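Side-chain contacts in ADP compounds hydrolase NudE (Escherichia coli, PDB 1VHZ), which hydrolyses ADP-ribose, NADH, Ap3A and Ap2A as a magnesium-dependent homodimeric Nudix enzyme: residues N48-M53 / L112-M117; R66-A69 / S74-L77; P86-S89 / N95-L98; P164-A169 / S173-V178. One frame throughout, in Å; residues are numbered along the deposited sequence. Where two conformers were deposited one is given.

Interaction 1: residues N48-M53 / L112-M117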
loop_
_atom_site.group_PDB
_atom_site.type_symbol
_atom_site.label_atom_id
_atom_site.label_comp_id
_atom_site.label_asym_id
_atom_site.label_seq_id
_atom_site.Cartn_x
_atom_site.Cartn_y
_atom_site.Cartn_z
ATOM N N ASN A 48 3.562 3.787 -16.785
ATOM C CA ASN A 48 4.343 2.549 -16.744
ATOM C C ASN A 48 5.617 2.807 -15.945
ATOM O O ASN A 48 6.488 1.948 -15.867
ATOM C CB ASN A 48 4.594 2.015 -18.149
ATOM C CG ASN A 48 3.336 1.347 -18.698
ATOM O OD1 ASN A 48 2.993 0.248 -18.260
ATOM N ND2 ASN A 48 2.634 1.999 -19.615
ATOM N N ARG A 49 5.718 4.013 -15.373
ATOM C CA ARG A 49 6.884 4.366 -14.559
ATOM C C ARG A 49 6.792 3.597 -13.235
ATOM O O ARG A 49 5.786 3.683 -12.527
ATOM C CB ARG A 49 6.968 5.868 -14.319
ATOM C CG ARG A 49 8.243 6.341 -13.650
ATOM C CD ARG A 49 9.347 6.686 -14.621
ATOM N NE ARG A 49 10.515 7.288 -14.035
ATOM C CZ ARG A 49 10.706 8.516 -13.587
ATOM N NH1 ARG A 49 11.882 8.894 -13.069
ATOM N NH2 ARG A 49 9.739 9.416 -13.638
ATOM N N GLU A 50 7.772 2.745 -12.947
ATOM C CA GLU A 50 7.720 1.967 -11.720
ATOM C C GLU A 50 8.660 2.505 -10.652
ATOM O O GLU A 50 9.547 3.311 -10.902
ATOM C CB GLU A 50 7.974 0.488 -11.964
ATOM C CG GLU A 50 7.050 -0.118 -13.014
ATOM C CD GLU A 50 7.304 -1.590 -13.268
ATOM O OE1 GLU A 50 8.282 -2.153 -12.738
ATOM O OE2 GLU A 50 6.501 -2.208 -14.001
ATOM N N ALA A 51 8.383 2.054 -9.427
ATOM C CA ALA A 51 9.148 2.411 -8.265
ATOM C C ALA A 51 9.979 1.235 -7.767
ATOM O O ALA A 51 9.753 0.071 -8.111
ATOM C CB ALA A 51 8.226 2.907 -7.139
ATOM N N VAL A 52 10.960 1.574 -6.932
ATOM C CA VAL A 52 11.847 0.596 -6.332
ATOM C C VAL A 52 12.027 0.924 -4.845
ATOM O O VAL A 52 12.006 2.088 -4.435
ATOM C CB VAL A 52 13.218 0.529 -7.026
ATOM C CG1 VAL A 52 14.016 1.808 -6.840
ATOM C CG2 VAL A 52 14.046 -0.655 -6.515
ATOM N N MET A 53 12.037 -0.100 -4.021
ATOM C CA MET A 53 12.238 0.084 -2.574
ATOM C C MET A 53 13.425 -0.821 -2.224
ATOM O O MET A 53 13.465 -1.970 -2.668
ATOM C CB MET A 53 11.002 -0.213 -1.748
ATOM C CG MET A 53 11.282 -0.767 -0.348
ATOM S SD MET A 53 9.780 -1.032 0.649
ATOM C CE MET A 53 8.628 -1.376 -0.676
ATOM N N LEU A 112 13.044 -9.340 -5.000
ATOM C CA LEU A 112 12.168 -10.223 -4.249
ATOM C C LEU A 112 10.715 -10.230 -4.610
ATOM O O LEU A 112 10.031 -11.248 -4.512
ATOM C CB LEU A 112 12.280 -9.694 -2.792
ATOM C CG LEU A 112 12.305 -10.675 -1.646
ATOM C CD1 LEU A 112 13.267 -11.820 -1.904
ATOM C CD2 LEU A 112 12.697 -9.941 -0.351
ATOM N N LYS A 113 10.172 -9.054 -4.962
ATOM C CA LYS A 113 8.740 -9.031 -5.249
ATOM C C LYS A 113 8.355 -7.722 -5.921
ATOM O O LYS A 113 8.997 -6.681 -5.700
ATOM C CB LYS A 113 7.984 -9.116 -3.900
ATOM C CG LYS A 113 6.544 -9.661 -3.987
ATOM C CD LYS A 113 6.605 -11.173 -4.063
ATOM C CE LYS A 113 5.364 -11.822 -4.619
ATOM N NZ LYS A 113 5.521 -13.318 -4.566
ATOM N N LYS A 114 7.257 -7.823 -6.665
ATOM C CA LYS A 114 6.713 -6.630 -7.323
ATOM C C LYS A 114 5.299 -6.435 -6.791
ATOM O O LYS A 114 4.470 -7.345 -6.824
ATOM C CB LYS A 114 6.741 -6.757 -8.832
ATOM C CG LYS A 114 6.040 -5.612 -9.557
ATOM C CD LYS A 114 5.907 -5.982 -11.032
ATOM C CE LYS A 114 6.961 -5.319 -11.871
ATOM N NZ LYS A 114 7.084 -5.935 -13.220
ATOM N N LEU A 115 4.979 -5.234 -6.325
ATOM C CA LEU A 115 3.640 -5.036 -5.766
ATOM C C LEU A 115 2.904 -3.849 -6.367
ATOM O O LEU A 115 3.521 -2.843 -6.666
ATOM C CB LEU A 115 3.798 -4.746 -4.270
ATOM C CG LEU A 115 3.596 -5.778 -3.201
ATOM C CD1 LEU A 115 3.796 -7.221 -3.618
ATOM C CD2 LEU A 115 4.485 -5.459 -1.991
ATOM N N SER A 116 1.585 -3.985 -6.432
ATOM C CA SER A 116 0.733 -2.874 -6.862
ATOM C C SER A 116 0.237 -2.187 -5.582
ATOM O O SER A 116 0.428 -2.760 -4.486
ATOM C CB SER A 116 -0.473 -3.469 -7.609
ATOM O OG SER A 116 -1.393 -3.959 -6.648
ATOM N N MET A 117 -0.272 -0.971 -5.637
ATOM C CA MET A 117 -0.788 -0.283 -4.453
ATOM C C MET A 117 -2.113 0.406 -4.813
ATOM O O MET A 117 -2.171 1.306 -5.639
ATOM C CB MET A 117 0.174 0.752 -3.901
ATOM C CG MET A 117 1.630 0.428 -3.691
ATOM S SD MET A 117 2.663 0.728 -5.135
ATOM C CE MET A 117 3.754 2.021 -4.552
HETATM O O HOH W 1 4.807 -4.268 -14.795
#
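Glu50 and Lys114 carry this contact between them. The Glu50 carboxylate meets the far end of the lysine chain, and the two side chains cross at about a right angle. The closest approach is not between the charged atoms: Glu50 OE1 lies 3.5 Å from Lys114 CE. The ammonium stands slightly farther off, with Lys114 NZ 3.9 Å from Glu50 OE2, so the salt bridge is a long one. A water fills in for the missing direct bond. It donates to Glu50 OE2 at 2.8 Å and accepts from Lys114 NZ at 3.2 Å. Glu50 reaches out with its chain extended beyond CG. Lys114 has to bend instead: the turn at chi3 (-100°) brings CE and NZ round to the carboxylate. The other carboxylate oxygen has a firmer partner, since Glu50 OE1 accepts a hydrogen bond from Asn127 ND2. That residue lies on strand 125-136, which runs between strands 51-58 and 104-116 and pairs with both. The asparagine probably fixes the carboxylate more than the lysine does. Lys114 is exposed, so solvent is likely to weaken the attraction further. The pair is a water-assisted surface salt bridge that spans the middle strand and links the chain near the start of strand 51-58 to strand 104-116, which is not its neighbour in the mixed sheet of the Nudix fold.

Interaction 2: residues R66-A69 / S74-L77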
loop_
_atom_site.group_PDB
_atom_site.type_symbol
_atom_site.label_atom_id
_atom_site.label_comp_id
_atom_site.label_asym_id
_atom_site.label_seq_id
_atom_site.Cartn_x
_atom_site.Cartn_y
_atom_site.Cartn_z
ATOM N N ARG A 66 14.918 7.999 7.860
ATOM C CA ARG A 66 13.856 8.861 8.355
ATOM C C ARG A 66 13.619 9.890 7.242
ATOM O O ARG A 66 14.573 10.454 6.717
ATOM C CB ARG A 66 14.185 9.486 9.700
ATOM C CG ARG A 66 14.371 8.445 10.802
ATOM C CD ARG A 66 14.688 9.081 12.155
ATOM N NE ARG A 66 14.797 8.044 13.181
ATOM C CZ ARG A 66 13.820 7.374 13.765
ATOM N NH1 ARG A 66 14.117 6.435 14.676
ATOM N NH2 ARG A 66 12.535 7.606 13.473
ATOM N N GLU A 67 12.372 10.066 6.826
ATOM C CA GLU A 67 12.078 10.953 5.704
ATOM C C GLU A 67 10.759 11.671 5.884
ATOM O O GLU A 67 9.731 11.080 6.249
ATOM C CB GLU A 67 12.035 10.065 4.424
ATOM C CG GLU A 67 11.834 10.846 3.143
ATOM C CD GLU A 67 12.263 10.077 1.899
ATOM O OE1 GLU A 67 12.663 10.709 0.897
ATOM O OE2 GLU A 67 12.216 8.830 1.911
ATOM N N TYR A 68 10.780 12.980 5.605
ATOM C CA TYR A 68 9.573 13.764 5.774
ATOM C C TYR A 68 8.507 13.369 4.753
ATOM O O TYR A 68 8.796 13.107 3.595
ATOM C CB TYR A 68 9.871 15.259 5.722
ATOM C CG TYR A 68 8.665 16.142 5.935
ATOM C CD1 TYR A 68 8.025 16.734 4.849
ATOM C CD2 TYR A 68 8.145 16.369 7.203
ATOM C CE1 TYR A 68 6.923 17.536 5.029
ATOM C CE2 TYR A 68 7.051 17.190 7.395
ATOM C CZ TYR A 68 6.446 17.774 6.303
ATOM O OH TYR A 68 5.343 18.578 6.481
ATOM N N ALA A 69 7.271 13.349 5.212
ATOM C CA ALA A 69 6.100 13.024 4.396
ATOM C C ALA A 69 5.074 14.140 4.583
ATOM O O ALA A 69 4.521 14.312 5.680
ATOM C CB ALA A 69 5.534 11.681 4.879
ATOM N N SER A 74 4.845 14.541 8.915
ATOM C CA SER A 74 5.624 13.867 9.950
ATOM C C SER A 74 6.788 13.146 9.274
ATOM O O SER A 74 6.844 13.076 8.047
ATOM C CB SER A 74 4.741 12.832 10.678
ATOM O OG SER A 74 4.203 11.927 9.709
ATOM N N TYR A 75 7.662 12.586 10.090
ATOM C CA TYR A 75 8.802 11.857 9.582
ATOM C C TYR A 75 8.480 10.373 9.584
ATOM O O TYR A 75 8.019 9.854 10.601
ATOM C CB TYR A 75 10.057 12.143 10.411
ATOM C CG TYR A 75 10.706 13.442 9.978
ATOM C CD1 TYR A 75 10.423 14.639 10.620
ATOM C CD2 TYR A 75 11.576 13.450 8.885
ATOM C CE1 TYR A 75 11.024 15.811 10.205
ATOM C CE2 TYR A 75 12.158 14.618 8.462
ATOM C CZ TYR A 75 11.874 15.802 9.119
ATOM O OH TYR A 75 12.461 16.976 8.689
ATOM N N GLU A 76 8.654 9.715 8.426
ATOM C CA GLU A 76 8.386 8.269 8.484
ATOM C C GLU A 76 9.713 7.559 8.742
ATOM O O GLU A 76 10.764 8.204 8.686
ATOM C CB GLU A 76 7.577 7.771 7.342
ATOM C CG GLU A 76 8.008 7.745 5.949
ATOM C CD GLU A 76 7.040 7.206 4.914
ATOM O OE1 GLU A 76 6.847 7.919 3.900
ATOM O OE2 GLU A 76 6.511 6.079 5.032
ATOM N N LEU A 77 9.653 6.352 9.261
ATOM C CA LEU A 77 10.806 5.513 9.516
ATOM C C LEU A 77 10.614 4.328 8.541
ATOM O O LEU A 77 9.513 3.744 8.556
ATOM C CB LEU A 77 10.856 4.950 10.927
ATOM C CG LEU A 77 11.916 3.857 11.169
ATOM C CD1 LEU A 77 13.321 4.404 10.949
ATOM C CD2 LEU A 77 11.798 3.275 12.577
HETATM O O HOH W 2 11.006 8.963 11.754
HETATM O O HOH W 3 8.355 10.079 3.897
#
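A beta hairpin of the Nudix domain is built here from two antiparallel strands, 61-69 and 74-78. Glu67 pairs with Glu76, and Ala69 with Ser74, as hydrogen-bonded pairs. The straightest of the four backbone bonds runs from Glu76 N to Glu67 O, 2.8 Å with an N-H...O angle of 170°. Arg66 with Leu77 and Tyr68 with Tyr75 are the non-hydrogen-bonded pairs, and their side chains share one face of the sheet. There the edge of the Tyr68 ring points at the face of Tyr75 in a T-shaped stack, centroids 5.6 Å apart and planes at 67°. The Tyr68 ring gets there with CG anti to the backbone N (chi1 -178°), while Tyr75 CG stands beside its own N. Tyr68 CD2 comes over the rim of the Tyr75 ring. Tyr68 CB also packs on Tyr75 CE2 at 3.6 Å. Tyr75 OH bonds to Glu145, and Pro10 of the second subunit packs on both tyrosines. Farther along, Leu77 CD1 sits over the centre of the Arg66 guanidinium, 4.1 Å above its plane. A water lies in that plane and accepts from Arg66 NH2 at 2.7 Å. On the opposite face, another water lies 2.6 Å from Glu76 OE1 and 2.9 Å from Glu67 O. Backbone bonding thus sets the register; one face pairs ring with ring and leucine with guanidinium, while the other joins the strands through water.

Interaction 3: residues P86-S89 / N95-L98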
loop_
_atom_site.group_PDB
_atom_site.type_symbol
_atom_site.label_atom_id
_atom_site.label_comp_id
_atom_site.label_asym_id
_atom_site.label_seq_id
_atom_site.Cartn_x
_atom_site.Cartn_y
_atom_site.Cartn_z
ATOM N N PRO A 86 13.525 5.512 -16.862
ATOM C CA PRO A 86 13.351 4.797 -18.119
ATOM C C PRO A 86 14.677 4.253 -18.628
ATOM O O PRO A 86 15.698 4.942 -18.628
ATOM C CB PRO A 86 12.765 5.818 -19.074
ATOM C CG PRO A 86 12.287 6.955 -18.255
ATOM C CD PRO A 86 12.963 6.882 -16.908
ATOM N N GLY A 87 14.714 2.979 -18.999
ATOM C CA GLY A 87 15.946 2.364 -19.479
ATOM C C GLY A 87 16.688 1.599 -18.395
ATOM O O GLY A 87 17.540 0.760 -18.689
ATOM N N GLU A 88 16.405 1.855 -17.119
ATOM C CA GLU A 88 17.071 1.204 -16.011
ATOM C C GLU A 88 16.398 -0.095 -15.595
ATOM O O GLU A 88 15.174 -0.174 -15.615
ATOM C CB GLU A 88 16.990 2.108 -14.753
ATOM C CG GLU A 88 18.071 3.089 -14.483
ATOM C CD GLU A 88 18.023 3.851 -13.178
ATOM O OE1 GLU A 88 16.958 4.089 -12.554
ATOM O OE2 GLU A 88 19.115 4.306 -12.741
ATOM N N SER A 89 17.188 -1.095 -15.216
ATOM C CA SER A 89 16.591 -2.327 -14.692
ATOM C C SER A 89 16.319 -2.082 -13.190
ATOM O O SER A 89 16.784 -1.072 -12.648
ATOM C CB SER A 89 17.585 -3.486 -14.790
ATOM O OG SER A 89 18.633 -3.310 -13.852
ATOM N N ASN A 95 20.548 0.248 -7.010
ATOM C CA ASN A 95 21.930 0.642 -6.719
ATOM C C ASN A 95 22.079 2.161 -6.719
ATOM O O ASN A 95 22.650 2.725 -5.793
ATOM C CB ASN A 95 22.871 -0.043 -7.712
ATOM C CG ASN A 95 24.254 -0.326 -7.174
ATOM O OD1 ASN A 95 24.483 -0.454 -5.977
ATOM N ND2 ASN A 95 25.239 -0.425 -8.068
ATOM N N ARG A 96 21.535 2.834 -7.725
ATOM C CA ARG A 96 21.594 4.280 -7.833
ATOM C C ARG A 96 20.882 4.943 -6.653
ATOM O O ARG A 96 21.439 5.865 -6.045
ATOM C CB ARG A 96 20.991 4.759 -9.162
ATOM C CG ARG A 96 20.917 6.281 -9.310
ATOM C CD ARG A 96 20.281 6.691 -10.641
ATOM N NE ARG A 96 18.960 6.087 -10.824
ATOM C CZ ARG A 96 17.896 6.340 -10.060
ATOM N NH1 ARG A 96 17.953 7.200 -9.039
ATOM N NH2 ARG A 96 16.744 5.713 -10.301
ATOM N N GLU A 97 19.661 4.495 -6.332
ATOM C CA GLU A 97 18.930 5.074 -5.215
ATOM C C GLU A 97 19.684 4.872 -3.901
ATOM O O GLU A 97 19.697 5.808 -3.096
ATOM C CB GLU A 97 17.509 4.530 -5.074
ATOM C CG GLU A 97 16.555 4.905 -6.196
ATOM C CD GLU A 97 16.122 6.363 -6.143
ATOM O OE1 GLU A 97 15.792 6.902 -7.226
ATOM O OE2 GLU A 97 16.106 6.957 -5.040
ATOM N N LEU A 98 20.265 3.710 -3.660
ATOM C CA LEU A 98 21.007 3.523 -2.408
ATOM C C LEU A 98 22.141 4.575 -2.320
ATOM O O LEU A 98 22.332 5.165 -1.267
ATOM C CB LEU A 98 21.658 2.176 -2.314
ATOM C CG LEU A 98 21.292 1.018 -1.450
ATOM C CD1 LEU A 98 22.540 0.129 -1.214
ATOM C CD2 LEU A 98 20.676 1.379 -0.109
#
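Glu88 and Arg96 meet in a two-pronged salt bridge. The arginine grips side-on, one nitrogen to each oxygen. Arg96 NE donates to Glu88 OE2 at 2.6 Å, and Arg96 NH2 donates to Glu88 OE1 at 2.8 Å. Both bonds are nearly straight, at about 165°. Each oxygen uses its syn lone pair. The carboxylate and guanidinium planes are only 12° apart, so the two groups lie edge to edge. The bend at chi3 (55°) turns the guanidinium so that its NE edge faces the loop. Glu88 OE1 also accepts from the backbone N of Asp85, which helps hold the carboxylate in place.

A second set of bonds joins Arg96 to its own helix. Arg96 NH1 donates to Glu97 OE1 at 2.8 Å, meeting it from above the carboxylate plane. The same nitrogen forms a salt bridge with Glu100. Glu97 is a metal-binding residue by similarity, so Arg96 is probably a second-shell residue that helps position it. Away from the helix, Arg96 NH2 also bonds to the backbone O of Leu83, at the end of strand 80-83. A leucine in place of Arg96 would probably leave the Glu88 carboxylate without its charged mate and Glu97 freer to turn.

The segments belong to the Nudix box, the loop-helix-loop motif of this family. Segment 86-89 follows strand 80-83, and Ser89 is the N-cap of helix 90-102. On the helix, Glu97 packs against Val52 and Ile54 of strand 51-58, while Leu98 touches strands 51-58, 104-116 and 125-136.

Interaction 4: residues P164-A169 / S173-V178; sequences PDFNEA and SALFLV
Ala169 O takes two hydrogen bonds from Ser173, one turn further along the helix. Ser173 N donates to Ala169 O at 3.0 Å, the regular i to i+4 bond. Ser173 OG donates to Ala169 O at 2.8 Å. The two donors come from opposite faces of the carbonyl plane. The hydroxyl can fold back this way because OG stands beside the backbone N, anti to the carbonyl carbon (chi1 -71°). Ser173 OG also bonds to Ser173 OG of the second subunit, so this buried hydroxyl lies at the dimer interface. With alanine in place of Ser173, Ala169 O would keep only the backbone bond of the pair, and the facing serine of the second subunit is likely to lose its partner. The contact sits at the start of helix 169-184, where Glu168 is the N-cap: its OE1 accepts from Asn171 N. Just before it, Asn167 centres an inverse gamma turn, with Glu168 N bonded to Phe166 O at 2.7 Å. This turn leads the chain from Phe166 into the helix. Farther out, Phe166 meets Leu175 obliquely. Phe166 CE1 lies 3.9 Å from Leu175 CD2, and Leu175 CB is at the ring edge, in plane, 4.0 Å from Phe166 CZ. Leu160 touches the Phe166 side chain, and Met158 and Leu161 touch Leu175.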
loop_
_atom_site.group_PDB
_atom_site.type_symbol
_atom_site.label_atom_id
_atom_site.label_comp_id
_atom_site.label_asym_id
_atom_site.label_seq_id
_atom_site.Cartn_x
_atom_site.Cartn_y
_atom_site.Cartn_z
ATOM N N PRO A 164 4.529 3.300 14.921
ATOM C CA PRO A 164 3.565 3.860 13.992
ATOM C C PRO A 164 4.199 4.585 12.822
ATOM O O PRO A 164 3.595 4.636 11.735
ATOM C CB PRO A 164 2.713 4.803 14.852
ATOM C CG PRO A 164 2.854 4.225 16.227
ATOM C CD PRO A 164 4.297 3.773 16.316
ATOM N N ASP A 165 5.399 5.154 12.952
ATOM C CA ASP A 165 6.093 5.846 11.882
ATOM C C ASP A 165 6.545 4.913 10.757
ATOM O O ASP A 165 6.947 5.372 9.677
ATOM C CB ASP A 165 7.367 6.541 12.412
ATOM C CG ASP A 165 7.042 7.698 13.348
ATOM O OD1 ASP A 165 7.903 8.031 14.189
ATOM O OD2 ASP A 165 5.938 8.261 13.227
ATOM N N PHE A 166 6.663 3.634 11.059
ATOM C CA PHE A 166 7.043 2.612 10.133
ATOM C C PHE A 166 5.833 1.895 9.533
ATOM O O PHE A 166 5.941 1.377 8.431
ATOM C CB PHE A 166 7.901 1.537 10.862
ATOM C CG PHE A 166 8.232 0.349 9.991
ATOM C CD1 PHE A 166 7.441 -0.782 10.003
ATOM C CD2 PHE A 166 9.348 0.370 9.157
ATOM C CE1 PHE A 166 7.743 -1.886 9.220
ATOM C CE2 PHE A 166 9.657 -0.726 8.370
ATOM C CZ PHE A 166 8.847 -1.860 8.397
ATOM N N ASN A 167 4.717 1.821 10.265
ATOM C CA ASN A 167 3.560 1.053 9.827
ATOM C C ASN A 167 2.811 1.554 8.615
ATOM O O ASN A 167 1.693 2.050 8.686
ATOM C CB ASN A 167 2.626 0.775 11.024
ATOM C CG ASN A 167 3.303 -0.203 11.986
ATOM O OD1 ASN A 167 4.208 -0.949 11.615
ATOM N ND2 ASN A 167 2.916 -0.215 13.244
ATOM N N GLU A 168 3.423 1.400 7.455
ATOM C CA GLU A 168 2.926 1.782 6.139
ATOM C C GLU A 168 2.886 0.500 5.310
ATOM O O GLU A 168 3.820 -0.306 5.400
ATOM C CB GLU A 168 3.806 2.878 5.560
ATOM C CG GLU A 168 3.337 3.455 4.241
ATOM C CD GLU A 168 3.773 2.633 3.045
ATOM O OE1 GLU A 168 4.722 1.828 3.186
ATOM O OE2 GLU A 168 3.187 2.799 1.962
ATOM N N ALA A 169 1.838 0.280 4.523
ATOM C CA ALA A 169 1.665 -0.964 3.790
ATOM C C ALA A 169 2.844 -1.476 2.997
ATOM O O ALA A 169 3.028 -2.720 2.962
ATOM C CB ALA A 169 0.411 -0.958 2.908
ATOM N N SER A 173 4.809 -4.867 4.118
ATOM C CA SER A 173 4.912 -5.944 3.143
ATOM C C SER A 173 6.384 -6.332 2.944
ATOM O O SER A 173 6.722 -7.506 2.984
ATOM C CB SER A 173 4.408 -5.465 1.756
ATOM O OG SER A 173 3.015 -5.310 1.782
ATOM N N ALA A 174 7.237 -5.321 2.745
ATOM C CA ALA A 174 8.652 -5.548 2.540
ATOM C C ALA A 174 9.290 -6.271 3.725
ATOM O O ALA A 174 10.077 -7.197 3.541
ATOM C CB ALA A 174 9.398 -4.231 2.293
ATOM N N LEU A 175 9.001 -5.797 4.931
ATOM C CA LEU A 175 9.546 -6.371 6.146
ATOM C C LEU A 175 9.286 -7.874 6.225
ATOM O O LEU A 175 10.206 -8.656 6.394
ATOM C CB LEU A 175 8.903 -5.674 7.359
ATOM C CG LEU A 175 9.441 -6.126 8.708
ATOM C CD1 LEU A 175 10.876 -5.644 8.900
ATOM C CD2 LEU A 175 8.528 -5.682 9.839
ATOM N N PHE A 176 8.034 -8.282 6.050
ATOM C CA PHE A 176 7.642 -9.684 6.077
ATOM C C PHE A 176 8.223 -10.463 4.894
ATOM O O PHE A 176 8.566 -11.633 5.061
ATOM C CB PHE A 176 6.105 -9.798 6.059
ATOM C CG PHE A 176 5.414 -9.639 7.385
ATOM C CD1 PHE A 176 4.647 -8.526 7.657
ATOM C CD2 PHE A 176 5.512 -10.630 8.362
ATOM C CE1 PHE A 176 3.964 -8.392 8.861
ATOM C CE2 PHE A 176 4.851 -10.492 9.574
ATOM C CZ PHE A 176 4.072 -9.373 9.830
ATOM N N LEU A 177 8.334 -9.874 3.709
ATOM C CA LEU A 177 8.893 -10.585 2.557
ATOM C C LEU A 177 10.383 -10.853 2.739
ATOM O O LEU A 177 10.872 -11.935 2.419
ATOM C CB LEU A 177 8.622 -9.835 1.247
ATOM C CG LEU A 177 7.145 -9.866 0.796
ATOM C CD1 LEU A 177 6.866 -8.738 -0.182
ATOM C CD2 LEU A 177 6.762 -11.220 0.216
ATOM N N VAL A 178 11.115 -9.896 3.303
ATOM C CA VAL A 178 12.547 -10.072 3.544
ATOM C C VAL A 178 12.793 -11.121 4.615
ATOM O O VAL A 178 13.684 -11.975 4.545
ATOM C CB VAL A 178 13.169 -8.715 3.917
ATOM C CG1 VAL A 178 14.601 -8.916 4.414
ATOM C CG2 VAL A 178 13.145 -7.786 2.698
#

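How the interactions relate
All four contacts lie within the Nudix domain. Along the chain, interactions 2 and 3 are nested inside the loop closed by interaction 1, and interaction 4 follows. Interactions 1 and 2 share the mixed sheet, through neighbouring strands 51-58 and 61-69, with centres about 20 Å apart. Interaction 1 touches interaction 3 where Val52 meets Glu97, and interaction 4 where Met53 meets Ala174. Interactions 2 and 4 also touch, by a probable hydrogen bond from Leu77 N to Asp165 O. Interaction 3 belongs to the Nudix box, whereas 1, 2 and 4 touch the second subunit. Strand 51-58 thus ties helix 90-102, which carries the probable metal ligands, to helix 169-184 at the dimer interface.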